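Local coordinates for GDSL-like protein (Collinsella aerofaciens ATCC 25986, PDB 7BXD) that probably hydrolyses ester bonds as an acyl-hydrolase of the GDSL-like (SGNH) family, its natural substrate not being established, at residues A[94-105]-A[141-152]; A[195-203]-A[228-237]. One frame throughout, in Å; residues are numbered along the deposited sequence.

Interaction 1 of 2, residues A[94-105]-A[141-152]; sequences IDDAADVYVVFG and RSPQAKLVFMTP
Val-103 stands over the ring of Phe-149. Its CB sits 3.8 Å from the ring centroid, 7° off the normal, a CH-pi contact. The valine is the bump and the flat ring its seat. Leu-147 CD1 fills the notch between Val-103 CG2 and Tyr-101 CB, 3.8 Å from each. On the other face of the sheet, Met-150 folds back at its last torsion (chi3 -62°). This puts CE over one face of the Phe-104 ring, 4.0 Å from the centroid, a CH-pi contact, and against CG1 of Val-102. SD lies farther above the same ring, 5.4 Å from its centroid, a Met-aromatic contact. Before the strands, Ala-145 CB fits the edge of the Tyr-101 ring, 3.6 Å from CD1. The tyrosine OH donates to Asp-95 O and accepts from Ala-98 N, which ties the preceding loop to the ring. A phenylalanine in place of Tyr-101 would probably leave Asp-95 O and Ala-98 N without this shared mate and let the loop shift. Arg-141 lays one guanidinium face on CB of Asp-96 and sends NH2 to Ile-94 O at 2.8 Å, nearly in its own plane. Ser-142 OG donates to Asp-96 O at 2.8 Å. Helix 127-141 packs on the face of Val-103, Leu-147 and Phe-149. Parallel backbone hydrogen bonds join the strands, from Lys-146 N with Asp-99 O to Met-150 N with Val-103 O. Two adjacent parallel strands linked through a helix make a beta-alpha-beta crossover, as expected in the SGNH-hydrolase fold.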
loop_
_atom_site.group_PDB
_atom_site.type_symbol
_atom_site.label_atom_id
_atom_site.label_comp_id
_atom_site.label_asym_id
_atom_site.label_seq_id
_atom_site.Cartn_x
_atom_site.Cartn_y
_atom_site.Cartn_z
ATOM N N ILE A 94 -10.629 -11.494 -1.226
ATOM C CA ILE A 94 -9.255 -11.926 -0.935
ATOM C C ILE A 94 -9.289 -12.969 0.174
ATOM O O ILE A 94 -10.284 -13.164 0.869
ATOM C CB ILE A 94 -8.304 -10.755 -0.608
ATOM C CG1 ILE A 94 -8.486 -10.244 0.832
ATOM C CG2 ILE A 94 -8.453 -9.619 -1.640
ATOM C CD1 ILE A 94 -7.518 -9.103 1.209
ATOM N N ASP A 95 -8.184 -13.695 0.327
ATOM C CA ASP A 95 -8.089 -14.741 1.342
ATOM C C ASP A 95 -8.439 -14.184 2.722
ATOM O O ASP A 95 -7.901 -13.140 3.131
ATOM C CB ASP A 95 -6.642 -15.254 1.347
ATOM C CG ASP A 95 -6.401 -16.358 2.347
ATOM O OD1 ASP A 95 -7.364 -17.035 2.798
ATOM O OD2 ASP A 95 -5.200 -16.574 2.674
ATOM N N ASP A 96 -9.362 -14.850 3.431
ATOM C CA ASP A 96 -9.713 -14.439 4.793
ATOM C C ASP A 96 -9.004 -15.237 5.880
ATOM O O ASP A 96 -9.214 -14.967 7.073
ATOM C CB ASP A 96 -11.236 -14.463 5.017
ATOM C CG ASP A 96 -11.825 -15.876 5.044
ATOM O OD1 ASP A 96 -11.066 -16.869 5.135
ATOM O OD2 ASP A 96 -13.073 -15.973 5.005
ATOM N N ALA A 97 -8.146 -16.189 5.501
ATOM C CA ALA A 97 -7.587 -17.152 6.438
ATOM C C ALA A 97 -6.107 -16.922 6.718
ATOM O O ALA A 97 -5.481 -17.767 7.359
ATOM C CB ALA A 97 -7.816 -18.574 5.912
ATOM N N ALA A 98 -5.532 -15.797 6.287
ATOM C CA ALA A 98 -4.119 -15.566 6.530
ATOM C C ALA A 98 -3.868 -15.188 7.994
ATOM O O ALA A 98 -4.770 -14.760 8.734
ATOM C CB ALA A 98 -3.606 -14.449 5.626
ATOM N N ASP A 99 -2.605 -15.304 8.403
ATOM C CA ASP A 99 -2.203 -14.939 9.760
ATOM C C ASP A 99 -1.882 -13.462 9.903
ATOM O O ASP A 99 -2.054 -12.902 10.991
ATOM C CB ASP A 99 -0.972 -15.763 10.147
ATOM C CG ASP A 99 -1.238 -17.248 10.027
ATOM O OD1 ASP A 99 -2.122 -17.764 10.744
ATOM O OD2 ASP A 99 -0.588 -17.896 9.191
ATOM N N VAL A 100 -1.392 -12.831 8.834
ATOM C CA VAL A 100 -1.043 -11.414 8.847
ATOM C C VAL A 100 -1.602 -10.803 7.572
ATOM O O VAL A 100 -1.469 -11.392 6.485
ATOM C CB VAL A 100 0.494 -11.240 8.880
ATOM C CG1 VAL A 100 0.908 -9.761 8.902
ATOM C CG2 VAL A 100 1.129 -11.994 10.058
ATOM N N TYR A 101 -2.206 -9.620 7.702
ATOM C CA TYR A 101 -2.633 -8.807 6.570
ATOM C C TYR A 101 -1.757 -7.572 6.515
ATOM O O TYR A 101 -1.605 -6.868 7.526
ATOM C CB TYR A 101 -4.106 -8.378 6.696
ATOM C CG TYR A 101 -4.967 -9.580 6.417
ATOM C CD1 TYR A 101 -5.179 -10.532 7.395
ATOM C CD2 TYR A 101 -5.453 -9.846 5.121
ATOM C CE1 TYR A 101 -5.870 -11.718 7.120
ATOM C CE2 TYR A 101 -6.128 -11.026 4.821
ATOM C CZ TYR A 101 -6.320 -11.961 5.822
ATOM O OH TYR A 101 -6.937 -13.158 5.568
ATOM N N VAL A 102 -1.192 -7.307 5.336
ATOM C CA VAL A 102 -0.368 -6.119 5.082
ATOM C C VAL A 102 -1.105 -5.299 4.034
ATOM O O VAL A 102 -1.270 -5.757 2.893
ATOM C CB VAL A 102 1.039 -6.504 4.593
ATOM C CG1 VAL A 102 1.841 -5.255 4.268
ATOM C CG2 VAL A 102 1.768 -7.351 5.650
ATOM N N VAL A 103 -1.591 -4.104 4.416
ATOM C CA VAL A 103 -2.391 -3.261 3.518
ATOM C C VAL A 103 -1.528 -2.076 3.118
ATOM O O VAL A 103 -1.089 -1.308 3.986
ATOM C CB VAL A 103 -3.697 -2.796 4.187
ATOM C CG1 VAL A 103 -4.500 -1.957 3.201
ATOM C CG2 VAL A 103 -4.511 -3.998 4.705
ATOM N N PHE A 104 -1.292 -1.921 1.811
ATOM C CA PHE A 104 -0.341 -0.947 1.279
ATOM C C PHE A 104 -1.019 -0.243 0.109
ATOM O O PHE A 104 -1.146 -0.822 -0.969
ATOM C CB PHE A 104 0.884 -1.752 0.832
ATOM C CG PHE A 104 2.034 -0.955 0.233
ATOM C CD1 PHE A 104 2.329 0.358 0.605
ATOM C CD2 PHE A 104 2.878 -1.601 -0.683
ATOM C CE1 PHE A 104 3.434 1.014 0.077
ATOM C CE2 PHE A 104 3.980 -0.941 -1.222
ATOM C CZ PHE A 104 4.252 0.374 -0.841
ATOM N N GLY A 105 -1.526 0.963 0.330
ATOM C CA GLY A 105 -2.242 1.675 -0.717
ATOM C C GLY A 105 -2.371 3.138 -0.371
ATOM O O GLY A 105 -1.921 3.589 0.687
ATOM N N ARG A 141 -13.751 -10.286 9.330
ATOM C CA ARG A 141 -13.635 -11.517 8.566
ATOM C C ARG A 141 -12.420 -12.335 8.977
ATOM O O ARG A 141 -12.364 -13.535 8.696
ATOM C CB ARG A 141 -13.617 -11.172 7.080
ATOM C CG ARG A 141 -12.325 -10.552 6.581
ATOM C CD ARG A 141 -12.513 -9.825 5.236
ATOM N NE ARG A 141 -12.873 -10.759 4.150
ATOM C CZ ARG A 141 -12.006 -11.399 3.369
ATOM N NH1 ARG A 141 -10.697 -11.232 3.531
ATOM N NH2 ARG A 141 -12.457 -12.249 2.427
ATOM N N SER A 142 -11.447 -11.717 9.652
ATOM C CA SER A 142 -10.184 -12.361 10.017
ATOM C C SER A 142 -9.841 -11.937 11.441
ATOM O O SER A 142 -8.835 -11.264 11.670
ATOM C CB SER A 142 -9.081 -11.934 9.045
ATOM O OG SER A 142 -9.441 -12.222 7.701
ATOM N N PRO A 143 -10.686 -12.316 12.425
ATOM C CA PRO A 143 -10.616 -11.724 13.762
ATOM C C PRO A 143 -9.374 -12.059 14.552
ATOM O O PRO A 143 -9.102 -11.353 15.531
ATOM C CB PRO A 143 -11.893 -12.254 14.446
ATOM C CG PRO A 143 -12.245 -13.447 13.761
ATOM C CD PRO A 143 -11.853 -13.207 12.305
ATOM N N GLN A 144 -8.639 -13.119 14.200
ATOM C CA GLN A 144 -7.410 -13.479 14.885
ATOM C C GLN A 144 -6.154 -13.067 14.145
ATOM O O GLN A 144 -5.057 -13.241 14.686
ATOM C CB GLN A 144 -7.384 -14.981 15.167
ATOM C CG GLN A 144 -8.489 -15.387 16.134
ATOM C CD GLN A 144 -8.535 -16.872 16.407
ATOM O OE1 GLN A 144 -7.515 -17.534 16.629
ATOM N NE2 GLN A 144 -9.746 -17.414 16.413
ATOM N N ALA A 145 -6.276 -12.519 12.942
ATOM C CA ALA A 145 -5.087 -12.138 12.196
ATOM C C ALA A 145 -4.475 -10.856 12.765
ATOM O O ALA A 145 -5.142 -10.034 13.423
ATOM C CB ALA A 145 -5.432 -11.880 10.726
ATOM N N LYS A 146 -3.174 -10.685 12.512
ATOM C CA LYS A 146 -2.518 -9.405 12.749
ATOM C C LYS A 146 -2.714 -8.548 11.504
ATOM O O LYS A 146 -2.775 -9.068 10.383
ATOM C CB LYS A 146 -1.020 -9.622 13.012
ATOM C CG LYS A 146 -0.675 -10.000 14.478
ATOM C CD LYS A 146 -1.411 -11.048 15.143
ATOM C CE LYS A 146 -0.484 -11.613 16.214
ATOM N NZ LYS A 146 -0.726 -13.064 16.332
ATOM N N LEU A 147 -2.838 -7.255 11.696
ATOM C CA LEU A 147 -3.053 -6.297 10.610
ATOM C C LEU A 147 -2.026 -5.189 10.728
ATOM O O LEU A 147 -1.878 -4.567 11.796
ATOM C CB LEU A 147 -4.465 -5.716 10.739
ATOM C CG LEU A 147 -4.843 -4.570 9.799
ATOM C CD1 LEU A 147 -4.692 -4.978 8.326
ATOM C CD2 LEU A 147 -6.288 -4.108 10.103
ATOM N N VAL A 148 -1.327 -4.924 9.624
ATOM C CA VAL A 148 -0.302 -3.885 9.569
ATOM C C VAL A 148 -0.596 -3.057 8.325
ATOM O O VAL A 148 -0.764 -3.617 7.229
ATOM C CB VAL A 148 1.115 -4.502 9.476
ATOM C CG1 VAL A 148 2.175 -3.427 9.380
ATOM C CG2 VAL A 148 1.419 -5.438 10.649
ATOM N N PHE A 149 -0.625 -1.737 8.473
ATOM C CA PHE A 149 -0.748 -0.853 7.317
ATOM C C PHE A 149 0.638 -0.327 6.960
ATOM O O PHE A 149 1.478 -0.092 7.834
ATOM C CB PHE A 149 -1.677 0.344 7.587
ATOM C CG PHE A 149 -3.102 0.107 7.172
ATOM C CD1 PHE A 149 -3.864 -0.899 7.776
ATOM C CD2 PHE A 149 -3.676 0.866 6.150
ATOM C CE1 PHE A 149 -5.182 -1.107 7.365
ATOM C CE2 PHE A 149 -5.008 0.655 5.770
ATOM C CZ PHE A 149 -5.759 -0.332 6.372
ATOM N N MET A 150 0.864 -0.111 5.664
ATOM C CA MET A 150 2.070 0.558 5.182
ATOM C C MET A 150 1.650 1.804 4.432
ATOM O O MET A 150 0.818 1.744 3.526
ATOM C CB MET A 150 2.907 -0.373 4.270
ATOM C CG MET A 150 3.133 -1.729 4.923
ATOM S SD MET A 150 4.567 -2.647 4.322
ATOM C CE MET A 150 4.104 -2.859 2.596
ATOM N N THR A 151 2.192 2.946 4.824
ATOM C CA THR A 151 1.823 4.193 4.159
ATOM C C THR A 151 2.328 4.189 2.714
ATOM O O THR A 151 3.353 3.567 2.409
ATOM C CB THR A 151 2.380 5.382 4.930
ATOM O OG1 THR A 151 3.794 5.177 5.065
ATOM C CG2 THR A 151 1.735 5.543 6.307
ATOM N N PRO A 152 1.615 4.869 1.813
ATOM C CA PRO A 152 1.983 4.824 0.388
ATOM C C PRO A 152 3.303 5.514 0.134
ATOM O O PRO A 152 3.573 6.606 0.664
ATOM C CB PRO A 152 0.829 5.584 -0.299
ATOM C CG PRO A 152 0.230 6.464 0.803
ATOM C CD PRO A 152 0.357 5.601 2.046
HETATM O O HOH W 1 -14.374 -14.877 7.327
HETATM O O HOH W 2 -11.168 -16.212 9.243
HETATM O O HOH W 3 -1.866 1.344 3.183
#

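Interaction 2 of 2, residues A[195-203]-A[228-237]; sequences IDLYAQSGI and RLAHRIAAGL
Ile-195 and Gly-236 make the closest apolar fit. CD1 of Ile-195 reaches the helix backbone, 3.5 Å from Gly-236 C, and also meets CG of Leu-237. A CB on Gly-236 would clash with CG2 of Ile-195, so the lack of a side chain lets the isoleucine lie close. The Leu-197 and Ile-233 side chains cross at about a right angle, with Leu-197 CD1 4.0 Å from Ile-233 CG1, while Leu-197 CD2 touches the aliphatic CG of Arg-232. Ile-203 and Arg-228 run past each other in opposite directions, with Ile-203 CD1 3.8 Å from Arg-228 CG. Ser-201 CB rests on CD1 of Leu-229.

The polar contacts come from two arginines of the helix. Arg-232 bends at chi2 (70°), which turns its end toward the chain at Gln-200. NE donates to Gln-200 O at 2.8 Å, with the oxygen tilted 22° from the guanidinium plane. NH2 adds a weak bond to Gln-200 OE1. Arg-228 is extended from CG to NE, and its NH2 makes a weak bond to Gly-202 O at 2.8 Å. A water accepts from Arg-228 NE and donates to Ser-201 O. Arg-228 NH1 is held by Tyr-214. The two arginines hold the chain at Gln-200 O and, more weakly, Gly-202 O, where Gly-202 has positive phi.

Asp-196 N-caps helix 197-200, taking a bond from Ala-199 N. Helix 223-240 packs over the sheet face of Ile-195, Val-148 and Met-150. Ile-233 and Leu-197 both reach Met-150 of strand 146-150, and Ala-230 and Ala-234 face helix 55-61.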
loop_
_atom_site.group_PDB
_atom_site.type_symbol
_atom_site.label_atom_id
_atom_site.label_comp_id
_atom_site.label_asym_id
_atom_site.label_seq_id
_atom_site.Cartn_x
_atom_site.Cartn_y
_atom_site.Cartn_z
ATOM N N ILE A 195 3.939 0.546 9.180
ATOM C CA ILE A 195 5.291 0.691 8.628
ATOM C C ILE A 195 5.253 1.904 7.708
ATOM O O ILE A 195 4.529 1.904 6.705
ATOM C CB ILE A 195 5.724 -0.570 7.851
ATOM C CG1 ILE A 195 5.662 -1.811 8.746
ATOM C CG2 ILE A 195 7.127 -0.347 7.236
ATOM C CD1 ILE A 195 5.760 -3.123 8.012
ATOM N N ASP A 196 5.999 2.953 8.063
ATOM C CA ASP A 196 5.844 4.243 7.375
ATOM C C ASP A 196 6.790 4.294 6.176
ATOM O O ASP A 196 7.854 4.938 6.205
ATOM C CB ASP A 196 6.063 5.396 8.347
ATOM C CG ASP A 196 5.609 6.729 7.781
ATOM O OD1 ASP A 196 5.279 6.838 6.574
ATOM O OD2 ASP A 196 5.623 7.703 8.562
ATOM N N LEU A 197 6.399 3.593 5.097
ATOM C CA LEU A 197 7.178 3.608 3.855
ATOM C C LEU A 197 7.143 4.966 3.162
ATOM O O LEU A 197 8.133 5.331 2.492
ATOM C CB LEU A 197 6.688 2.530 2.878
ATOM C CG LEU A 197 6.880 1.087 3.350
ATOM C CD1 LEU A 197 6.339 0.135 2.267
ATOM C CD2 LEU A 197 8.339 0.763 3.716
ATOM N N TYR A 198 6.054 5.721 3.329
ATOM C CA TYR A 198 6.038 7.102 2.842
ATOM C C TYR A 198 7.272 7.857 3.319
ATOM O O TYR A 198 7.950 8.537 2.535
ATOM C CB TYR A 198 4.764 7.786 3.330
ATOM C CG TYR A 198 4.692 9.254 2.963
ATOM C CD1 TYR A 198 4.364 9.685 1.670
ATOM C CD2 TYR A 198 4.934 10.237 3.941
ATOM C CE1 TYR A 198 4.261 11.050 1.374
ATOM C CE2 TYR A 198 4.821 11.588 3.655
ATOM C CZ TYR A 198 4.506 12.002 2.368
ATOM O OH TYR A 198 4.447 13.341 2.056
ATOM N N ALA A 199 7.549 7.764 4.630
ATOM C CA ALA A 199 8.657 8.510 5.218
ATOM C C ALA A 199 9.988 7.779 5.142
ATOM O O ALA A 199 11.031 8.450 5.174
ATOM C CB ALA A 199 8.335 8.799 6.691
ATOM N N GLN A 200 10.000 6.427 5.079
ATOM C CA GLN A 200 11.238 5.694 5.371
ATOM C C GLN A 200 11.477 4.484 4.475
ATOM O O GLN A 200 12.207 3.568 4.866
ATOM C CB GLN A 200 11.278 5.243 6.819
ATOM C CG GLN A 200 11.308 6.399 7.807
ATOM C CD GLN A 200 11.771 5.981 9.181
ATOM O OE1 GLN A 200 12.352 4.909 9.359
ATOM N NE2 GLN A 200 11.469 6.803 10.175
ATOM N N SER A 201 10.948 4.462 3.256
ATOM C CA SER A 201 11.207 3.287 2.414
ATOM C C SER A 201 12.674 3.105 2.044
ATOM O O SER A 201 13.083 1.984 1.684
ATOM C CB SER A 201 10.422 3.367 1.126
ATOM O OG SER A 201 10.945 4.417 0.339
ATOM N N GLY A 202 13.446 4.195 2.044
ATOM C CA GLY A 202 14.836 4.159 1.637
ATOM C C GLY A 202 15.043 4.155 0.140
ATOM O O GLY A 202 16.170 3.898 -0.317
ATOM N N ILE A 203 14.018 4.453 -0.645
ATOM C CA ILE A 203 14.153 4.590 -2.093
ATOM C C ILE A 203 13.459 5.881 -2.472
ATOM O O ILE A 203 12.255 6.009 -2.241
ATOM C CB ILE A 203 13.501 3.423 -2.851
ATOM C CG1 ILE A 203 13.996 2.079 -2.308
ATOM C CG2 ILE A 203 13.792 3.583 -4.348
ATOM C CD1 ILE A 203 13.378 0.857 -3.007
ATOM N N ARG A 228 14.894 -4.334 -3.136
ATOM C CA ARG A 228 15.306 -3.443 -2.051
ATOM C C ARG A 228 14.131 -3.115 -1.145
ATOM O O ARG A 228 14.260 -3.153 0.088
ATOM C CB ARG A 228 15.929 -2.187 -2.672
ATOM C CG ARG A 228 16.356 -1.156 -1.632
ATOM C CD ARG A 228 17.197 -0.083 -2.282
ATOM N NE ARG A 228 17.498 0.989 -1.338
ATOM C CZ ARG A 228 18.622 1.679 -1.291
ATOM N NH1 ARG A 228 19.663 1.345 -2.039
ATOM N NH2 ARG A 228 18.717 2.696 -0.437
ATOM N N LEU A 229 12.969 -2.831 -1.727
ATOM C CA LEU A 229 11.790 -2.554 -0.912
ATOM C C LEU A 229 11.444 -3.744 -0.022
ATOM O O LEU A 229 11.044 -3.561 1.127
ATOM C CB LEU A 229 10.613 -2.175 -1.814
ATOM C CG LEU A 229 9.457 -1.444 -1.158
ATOM C CD1 LEU A 229 9.885 -0.027 -0.727
ATOM C CD2 LEU A 229 8.297 -1.360 -2.126
ATOM N N ALA A 230 11.579 -4.965 -0.545
ATOM C CA ALA A 230 11.287 -6.147 0.260
ATOM C C ALA A 230 12.147 -6.195 1.519
ATOM O O ALA A 230 11.681 -6.598 2.589
ATOM C CB ALA A 230 11.505 -7.422 -0.539
ATOM N N HIS A 231 13.421 -5.814 1.420
ATOM C CA HIS A 231 14.265 -5.814 2.609
ATOM C C HIS A 231 13.767 -4.809 3.636
ATOM O O HIS A 231 13.743 -5.106 4.850
ATOM C CB HIS A 231 15.711 -5.536 2.204
ATOM C CG HIS A 231 16.407 -6.727 1.610
ATOM N ND1 HIS A 231 17.367 -7.455 2.279
ATOM C CD2 HIS A 231 16.243 -7.343 0.413
ATOM C CE1 HIS A 231 17.789 -8.446 1.509
ATOM N NE2 HIS A 231 17.122 -8.404 0.373
ATOM N N ARG A 232 13.384 -3.612 3.186
ATOM C CA ARG A 232 12.870 -2.609 4.122
ATOM C C ARG A 232 11.569 -3.072 4.770
ATOM O O ARG A 232 11.350 -2.862 5.973
ATOM C CB ARG A 232 12.675 -1.267 3.401
ATOM C CG ARG A 232 12.090 -0.160 4.280
ATOM C CD ARG A 232 13.089 0.292 5.329
ATOM N NE ARG A 232 12.541 1.225 6.311
ATOM C CZ ARG A 232 11.941 0.877 7.441
ATOM N NH1 ARG A 232 11.751 -0.394 7.721
ATOM N NH2 ARG A 232 11.531 1.821 8.311
ATOM N N ILE A 233 10.694 -3.700 3.986
ATOM C CA ILE A 233 9.425 -4.200 4.501
ATOM C C ILE A 233 9.667 -5.322 5.503
ATOM O O ILE A 233 9.019 -5.377 6.552
ATOM C CB ILE A 233 8.509 -4.624 3.337
ATOM C CG1 ILE A 233 8.076 -3.412 2.527
ATOM C CG2 ILE A 233 7.344 -5.451 3.840
ATOM C CD1 ILE A 233 7.473 -3.746 1.164
ATOM N N ALA A 234 10.596 -6.232 5.203
ATOM C CA ALA A 234 10.896 -7.293 6.157
ATOM C C ALA A 234 11.341 -6.709 7.490
ATOM O O ALA A 234 10.917 -7.181 8.554
ATOM C CB ALA A 234 11.948 -8.228 5.566
ATOM N N ALA A 235 12.231 -5.715 7.457
ATOM C CA ALA A 235 12.688 -5.112 8.709
ATOM C C ALA A 235 11.517 -4.475 9.435
ATOM O O ALA A 235 11.406 -4.587 10.668
ATOM C CB ALA A 235 13.782 -4.081 8.419
ATOM N N GLY A 236 10.636 -3.799 8.686
ATOM C CA GLY A 236 9.497 -3.159 9.304
ATOM C C GLY A 236 8.546 -4.139 9.950
ATOM O O GLY A 236 8.020 -3.879 11.033
ATOM N N LEU A 237 8.268 -5.255 9.276
ATOM C CA LEU A 237 7.343 -6.248 9.826
ATOM C C LEU A 237 7.920 -6.904 11.076
ATOM O O LEU A 237 7.210 -7.108 12.065
ATOM C CB LEU A 237 7.008 -7.318 8.781
ATOM C CG LEU A 237 5.973 -6.958 7.717
ATOM C CD1 LEU A 237 5.942 -8.002 6.611
ATOM C CD2 LEU A 237 4.594 -6.791 8.375
HETATM O O HOH W 4 15.635 0.869 1.068
#

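How the interactions relate
Interaction 1 and interaction 2 are centred about 17 Å apart and share a border. Strand 146-150 is next to strand 194-195 in the parallel sheet, and Ile-195 N probably bonds to Phe-149 O at 2.9 Å. Thr-151 OG1 lies 2.7 Å from Asp-196 OD1, a probable hydrogen bond, so the residue after one strand reaches the N-cap of helix 197-200. Met-150 is the side chain that serves both contacts. Helix 127-141 and helix 223-240 lie on opposite faces of the sheet. In SGNH hydrolases the active site lies at the C-terminal ends of the strands, probably here too, where Gly-105 and Pro-152 leave interaction 1.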